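Local coordinates for farnesyl diphosphate phosphatase YisP (Bacillus subtilis subsp. subtilis, PDB 3WE9), which hydrolyses farnesyl diphosphate to farnesol and diphosphate, an isoprenoid step on which biofilm formation by the bacterium depends, at residues Tyr215-Gln220 with Leu240-Leu245; Leu245-Ala250 with Phe260-Thr265. All coordinates share one frame; numbering follows the deposited sequence.

Overall arrangement
Both contacts lie in the C-terminal part of an all-helical chain and follow each other in series, neither nesting nor crossing. From the N terminus, helix 199-221 comes first; after a short connection, helix 228-250 turns back along it, and contact 1 (215-220 with 240-245) closes this hairpin across 19 intervening residues. Nine residues with neither helix nor strand lead to contact 2 (245-250 with 260-265), which lays the non-helical residues 260-263, leading into helix 264-271, against the end of helix 228-250. The contact centres lie about 13 Å apart; Leu245 belongs to a segment of each but touches across contact 1 alone. Leu262 of contact 2 also touches Leu240, Ala243 and Val244 of contact 1.

Contact 1: residues Tyr215-Gln220 with Leu240-Leu245; sequences YLEECQ and LHRAVL
Arg242 bridges to helix 199-221 with a long side chain, straight from CG to NE, whose guanidinium meets Glu217 and Gln220 through different nitrogens. NH2 of Arg242 forms a salt bridge with OE1 of Glu217 at 2.8 Å, the two planar groups being well out of parallel. NH1 of Arg242 donates to OE1 of Gln220 at 3.2 Å, a bent bond with an angle of 144° at the hydrogen, and the donor is tilted out of the amide's carbonyl plane. Gln220 can present that oxygen because its CG lies anti to the backbone N (chi1 179°) and the chain then bends at chi2, crossing the arginine at about a right angle. On one face of the guanidinium, CB of Leu216 stands 4.1 Å above the plane, offset toward the rim.

The closely packed part is apolar and buried at Leu216: its CD1 reaches CG of Arg242 at 3.9 Å, the two side chains running past each other in opposite directions. CD1 of Leu216 meets CD1 of Leu245 more loosely, at 4.4 Å. Ala158 of helix 145-165 and Leu238 also touch Leu216. The polar side is more open, with Glu217 exposed and Gln220 partly so. With an alanine at Arg242, the Glu217 carboxylate is likely to be left beside the like-charged Asp221 without this positive mate, OE1 of Gln220 to lose this donor, and a gap to open beside CD1 of Leu216.

The segment axes approach to 11.4 Å at 154°, a wide spacing that the arginine spans. This is an antiparallel helical hairpin within the all-alpha fold of the squalene/phytoene synthase family.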
loop_
_atom_site.group_PDB
_atom_site.type_symbol
_atom_site.label_atom_id
_atom_site.label_comp_id
_atom_site.label_asym_id
_atom_site.label_seq_id
_atom_site.Cartn_x
_atom_site.Cartn_y
_atom_site.Cartn_z
ATOM N N TYR A 215 0.918 -11.809 -5.550
ATOM C CA TYR A 215 2.003 -10.922 -5.148
ATOM C C TYR A 215 2.268 -11.075 -3.651
ATOM O O TYR A 215 3.418 -11.123 -3.226
ATOM C CB TYR A 215 1.662 -9.464 -5.472
ATOM C CG TYR A 215 1.784 -9.116 -6.939
ATOM C CD1 TYR A 215 3.035 -8.998 -7.552
ATOM C CD2 TYR A 215 0.652 -8.893 -7.713
ATOM C CE1 TYR A 215 3.148 -8.658 -8.902
ATOM C CE2 TYR A 215 0.751 -8.558 -9.056
ATOM C CZ TYR A 215 1.999 -8.439 -9.644
ATOM O OH TYR A 215 2.080 -8.083 -10.971
ATOM N N LEU A 216 1.199 -11.160 -2.860
ATOM C CA LEU A 216 1.331 -11.319 -1.411
ATOM C C LEU A 216 2.084 -12.605 -1.067
ATOM O O LEU A 216 3.038 -12.585 -0.291
ATOM C CB LEU A 216 -0.053 -11.338 -0.750
ATOM C CG LEU A 216 -0.873 -10.035 -0.779
ATOM C CD1 LEU A 216 -2.284 -10.302 -0.277
ATOM C CD2 LEU A 216 -0.190 -8.968 0.064
ATOM N N GLU A 217 1.654 -13.719 -1.653
ATOM C CA GLU A 217 2.278 -15.020 -1.415
ATOM C C GLU A 217 3.769 -14.971 -1.754
ATOM O O GLU A 217 4.594 -15.629 -1.119
ATOM C CB GLU A 217 1.573 -16.086 -2.260
ATOM C CG GLU A 217 1.984 -17.527 -1.964
ATOM C CD GLU A 217 1.922 -17.869 -0.480
ATOM O OE1 GLU A 217 0.988 -17.397 0.205
ATOM O OE2 GLU A 217 2.804 -18.618 0.000
ATOM N N GLU A 218 4.097 -14.172 -2.760
ATOM C CA GLU A 218 5.468 -13.989 -3.222
ATOM C C GLU A 218 6.321 -13.373 -2.114
ATOM O O GLU A 218 7.466 -13.769 -1.894
ATOM C CB GLU A 218 5.445 -13.071 -4.439
ATOM C CG GLU A 218 6.699 -13.019 -5.259
ATOM C CD GLU A 218 6.413 -12.449 -6.631
ATOM O OE1 GLU A 218 6.891 -11.338 -6.938
ATOM O OE2 GLU A 218 5.686 -13.118 -7.400
ATOM N N CYS A 219 5.756 -12.394 -1.417
ATOM C CA CYS A 219 6.472 -11.741 -0.330
ATOM C C CYS A 219 6.493 -12.676 0.872
ATOM O O CYS A 219 7.442 -12.686 1.652
ATOM C CB CYS A 219 5.790 -10.426 0.050
ATOM S SG CYS A 219 6.606 -9.549 1.404
ATOM N N GLN A 220 5.429 -13.457 1.012
ATOM C CA GLN A 220 5.309 -14.415 2.106
ATOM C C GLN A 220 6.451 -15.424 2.023
ATOM O O GLN A 220 7.054 -15.777 3.038
ATOM C CB GLN A 220 3.964 -15.144 2.022
ATOM C CG GLN A 220 3.733 -16.192 3.103
ATOM C CD GLN A 220 3.519 -15.588 4.481
ATOM O OE1 GLN A 220 2.702 -14.681 4.654
ATOM N NE2 GLN A 220 4.247 -16.097 5.475
ATOM N N LEU A 240 -2.608 -8.426 7.497
ATOM C CA LEU A 240 -3.628 -7.385 7.472
ATOM C C LEU A 240 -4.317 -7.233 6.122
ATOM O O LEU A 240 -5.538 -7.104 6.057
ATOM C CB LEU A 240 -3.021 -6.038 7.884
ATOM C CG LEU A 240 -2.596 -5.928 9.355
ATOM C CD1 LEU A 240 -1.832 -4.627 9.584
ATOM C CD2 LEU A 240 -3.832 -5.992 10.245
ATOM N N HIS A 241 -3.536 -7.250 5.046
ATOM C CA HIS A 241 -4.109 -7.080 3.717
ATOM C C HIS A 241 -4.815 -8.322 3.206
ATOM O O HIS A 241 -5.751 -8.221 2.418
ATOM C CB HIS A 241 -3.028 -6.557 2.773
ATOM C CG HIS A 241 -2.583 -5.177 3.135
ATOM N ND1 HIS A 241 -3.332 -4.058 2.839
ATOM C CD2 HIS A 241 -1.556 -4.744 3.905
ATOM C CE1 HIS A 241 -2.792 -2.998 3.413
ATOM N NE2 HIS A 241 -1.713 -3.388 4.068
ATOM N N ARG A 242 -4.390 -9.495 3.666
ATOM C CA ARG A 242 -5.093 -10.712 3.281
ATOM C C ARG A 242 -6.447 -10.652 3.986
ATOM O O ARG A 242 -7.484 -10.979 3.405
ATOM C CB ARG A 242 -4.343 -11.968 3.738
ATOM C CG ARG A 242 -3.335 -12.482 2.732
ATOM C CD ARG A 242 -2.910 -13.908 3.047
ATOM N NE ARG A 242 -2.008 -14.435 2.028
ATOM C CZ ARG A 242 -0.682 -14.454 2.132
ATOM N NH1 ARG A 242 -0.091 -13.973 3.222
ATOM N NH2 ARG A 242 0.051 -14.956 1.146
ATOM N N ALA A 243 -6.425 -10.220 5.245
ATOM C CA ALA A 243 -7.638 -10.110 6.048
ATOM C C ALA A 243 -8.619 -9.113 5.431
ATOM O O ALA A 243 -9.834 -9.298 5.511
ATOM C CB ALA A 243 -7.287 -9.688 7.472
ATOM N N VAL A 244 -8.095 -8.050 4.828
ATOM C CA VAL A 244 -8.949 -7.060 4.190
ATOM C C VAL A 244 -9.748 -7.718 3.060
ATOM O O VAL A 244 -10.960 -7.523 2.944
ATOM C CB VAL A 244 -8.115 -5.884 3.614
ATOM C CG1 VAL A 244 -9.003 -4.984 2.745
ATOM C CG2 VAL A 244 -7.520 -5.065 4.749
ATOM N N LEU A 245 -9.062 -8.501 2.232
ATOM C CA LEU A 245 -9.713 -9.194 1.125
ATOM C C LEU A 245 -10.767 -10.168 1.647
ATOM O O LEU A 245 -11.849 -10.306 1.066
ATOM C CB LEU A 245 -8.675 -9.951 0.289
ATOM C CG LEU A 245 -7.690 -9.058 -0.476
ATOM C CD1 LEU A 245 -6.592 -9.898 -1.096
ATOM C CD2 LEU A 245 -8.444 -8.268 -1.542
#

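Contact 2: residues Leu245-Ala250 with Phe260-Thr265; sequences LEKIRA and FALTET
Lys247 leaves helix 228-250 with CG anti to the backbone N (chi1 -177°) and stays extended to its end, which carries NZ to the carbonyl of Ala261; Phe260 has CG beside its own backbone N (chi1 -75°), which sets its ring against the same helix turn. NZ of Lys247 donates to O of Ala261 at 2.8 Å, with a C=O...donor angle of 150° and the donor tilted from the carbonyl plane. The ammonium also forms a salt bridge with OE2 of Glu266, and the same oxygen accepts from the backbone N of Thr263. CG2 of Thr263 approaches NZ of Lys247 at 4.0 Å. A water accepts a bond from N of Ala261 at 3.2 Å and a weak one from Lys247, so a solvent molecule joins the polar side of the contact.

The methylene part of the lysine serves the apolar side: CG of Lys247 runs past CD2 of Phe260 at 4.2 Å, while CD of Lys247 lies 4.4 Å from CD2 of Leu262. Ile248 is the buried member, and its CG1 lies 3.7 Å from CB of Phe260. The ring itself meets the helix backbone obliquely, CD2 of Phe260 coming within 3.7 Å of CA of Ile248.

Thr263 occupies the N-cap position of helix 264-271, its side chain capping a backbone N in the first turn; with the return bond from N of Thr263 to Glu266, this is consistent with a capping box. The non-helical residues ahead of that cap lie along helix 228-250. The backbone of Phe260 is hydrogen-bonded to Ser166, just beyond helix 145-165, while Ile248 also touches Trp205 of helix 199-221, placing this surface contact where these helices come together.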
loop_
_atom_site.group_PDB
_atom_site.type_symbol
_atom_site.label_atom_id
_atom_site.label_comp_id
_atom_site.label_asym_id
_atom_site.label_seq_id
_atom_site.Cartn_x
_atom_site.Cartn_y
_atom_site.Cartn_z
ATOM N N LEU A 245 -9.062 -8.501 2.232
ATOM C CA LEU A 245 -9.713 -9.194 1.125
ATOM C C LEU A 245 -10.767 -10.168 1.647
ATOM O O LEU A 245 -11.849 -10.306 1.066
ATOM C CB LEU A 245 -8.675 -9.951 0.289
ATOM C CG LEU A 245 -7.690 -9.058 -0.476
ATOM C CD1 LEU A 245 -6.592 -9.898 -1.096
ATOM C CD2 LEU A 245 -8.444 -8.268 -1.542
ATOM N N GLU A 246 -10.457 -10.847 2.747
ATOM C CA GLU A 246 -11.413 -11.791 3.319
ATOM C C GLU A 246 -12.648 -11.062 3.861
ATOM O O GLU A 246 -13.775 -11.541 3.708
ATOM C CB GLU A 246 -10.744 -12.614 4.424
ATOM C CG GLU A 246 -9.604 -13.492 3.921
ATOM C CD GLU A 246 -10.072 -14.636 3.019
ATOM O OE1 GLU A 246 -10.721 -14.374 1.979
ATOM O OE2 GLU A 246 -9.784 -15.808 3.354
ATOM N N LYS A 247 -12.443 -9.897 4.472
ATOM C CA LYS A 247 -13.556 -9.123 5.017
ATOM C C LYS A 247 -14.485 -8.673 3.897
ATOM O O LYS A 247 -15.713 -8.728 4.019
ATOM C CB LYS A 247 -13.046 -7.893 5.780
ATOM C CG LYS A 247 -14.168 -7.085 6.445
ATOM C CD LYS A 247 -13.647 -5.931 7.295
ATOM C CE LYS A 247 -14.805 -5.203 7.982
ATOM N NZ LYS A 247 -14.349 -4.096 8.867
ATOM N N ILE A 248 -13.891 -8.213 2.802
ATOM C CA ILE A 248 -14.666 -7.760 1.655
ATOM C C ILE A 248 -15.539 -8.913 1.157
ATOM O O ILE A 248 -16.720 -8.727 0.860
ATOM C CB ILE A 248 -13.726 -7.266 0.521
ATOM C CG1 ILE A 248 -12.951 -6.031 1.010
ATOM C CG2 ILE A 248 -14.538 -6.939 -0.733
ATOM C CD1 ILE A 248 -11.880 -5.524 0.048
ATOM N N ARG A 249 -14.958 -10.106 1.077
ATOM C CA ARG A 249 -15.707 -11.273 0.627
ATOM C C ARG A 249 -16.838 -11.570 1.610
ATOM O O ARG A 249 -17.952 -11.902 1.207
ATOM C CB ARG A 249 -14.783 -12.486 0.513
ATOM C CG ARG A 249 -13.812 -12.395 -0.651
ATOM C CD ARG A 249 -12.811 -13.543 -0.655
ATOM N NE ARG A 249 -11.924 -13.459 -1.810
ATOM C CZ ARG A 249 -10.599 -13.516 -1.743
ATOM N NH1 ARG A 249 -9.993 -13.662 -0.569
ATOM N NH2 ARG A 249 -9.880 -13.413 -2.849
ATOM N N ALA A 250 -16.534 -11.437 2.898
ATOM C CA ALA A 250 -17.499 -11.680 3.967
ATOM C C ALA A 250 -18.641 -10.674 3.925
ATOM O O ALA A 250 -19.760 -10.959 4.357
ATOM C CB ALA A 250 -16.797 -11.613 5.328
ATOM N N PHE A 260 -14.039 -0.554 2.532
ATOM C CA PHE A 260 -13.663 -1.550 3.526
ATOM C C PHE A 260 -12.314 -1.337 4.178
ATOM O O PHE A 260 -11.328 -1.059 3.509
ATOM C CB PHE A 260 -13.708 -2.946 2.912
ATOM C CG PHE A 260 -15.094 -3.461 2.720
ATOM C CD1 PHE A 260 -15.981 -2.806 1.874
ATOM C CD2 PHE A 260 -15.534 -4.572 3.425
ATOM C CE1 PHE A 260 -17.288 -3.246 1.730
ATOM C CE2 PHE A 260 -16.835 -5.017 3.287
ATOM C CZ PHE A 260 -17.720 -4.350 2.437
ATOM N N ALA A 261 -12.289 -1.478 5.499
ATOM C CA ALA A 261 -11.070 -1.330 6.280
ATOM C C ALA A 261 -11.236 -2.129 7.567
ATOM O O ALA A 261 -12.356 -2.323 8.043
ATOM C CB ALA A 261 -10.821 0.142 6.599
ATOM N N LEU A 262 -10.127 -2.601 8.123
ATOM C CA LEU A 262 -10.178 -3.370 9.360
ATOM C C LEU A 262 -10.385 -2.417 10.534
ATOM O O LEU A 262 -9.808 -1.327 10.563
ATOM C CB LEU A 262 -8.875 -4.146 9.563
ATOM C CG LEU A 262 -8.429 -5.128 8.472
ATOM C CD1 LEU A 262 -7.021 -5.626 8.799
ATOM C CD2 LEU A 262 -9.412 -6.295 8.366
ATOM N N THR A 263 -11.218 -2.817 11.492
ATOM C CA THR A 263 -11.461 -1.982 12.667
ATOM C C THR A 263 -10.300 -2.201 13.632
ATOM O O THR A 263 -9.518 -3.134 13.454
ATOM C CB THR A 263 -12.767 -2.382 13.381
ATOM O OG1 THR A 263 -12.648 -3.727 13.862
ATOM C CG2 THR A 263 -13.946 -2.288 12.425
ATOM N N GLU A 264 -10.185 -1.351 14.648
ATOM C CA GLU A 264 -9.111 -1.499 15.628
ATOM C C GLU A 264 -9.188 -2.903 16.219
ATOM O O GLU A 264 -8.176 -3.591 16.364
ATOM C CB GLU A 264 -9.247 -0.470 16.758
ATOM C CG GLU A 264 -9.238 0.989 16.311
ATOM C CD GLU A 264 -9.113 1.957 17.480
ATOM O OE1 GLU A 264 -9.898 1.836 18.445
ATOM O OE2 GLU A 264 -8.230 2.841 17.432
ATOM N N THR A 265 -10.405 -3.323 16.550
ATOM C CA THR A 265 -10.635 -4.642 17.123
ATOM C C THR A 265 -10.151 -5.724 16.173
ATOM O O THR A 265 -9.471 -6.663 16.587
ATOM C CB THR A 265 -12.140 -4.873 17.420
ATOM O OG1 THR A 265 -12.603 -3.881 18.345
ATOM C CG2 THR A 265 -12.363 -6.253 18.028
HETATM O O HOH W 1 -15.286 -1.644 6.709
#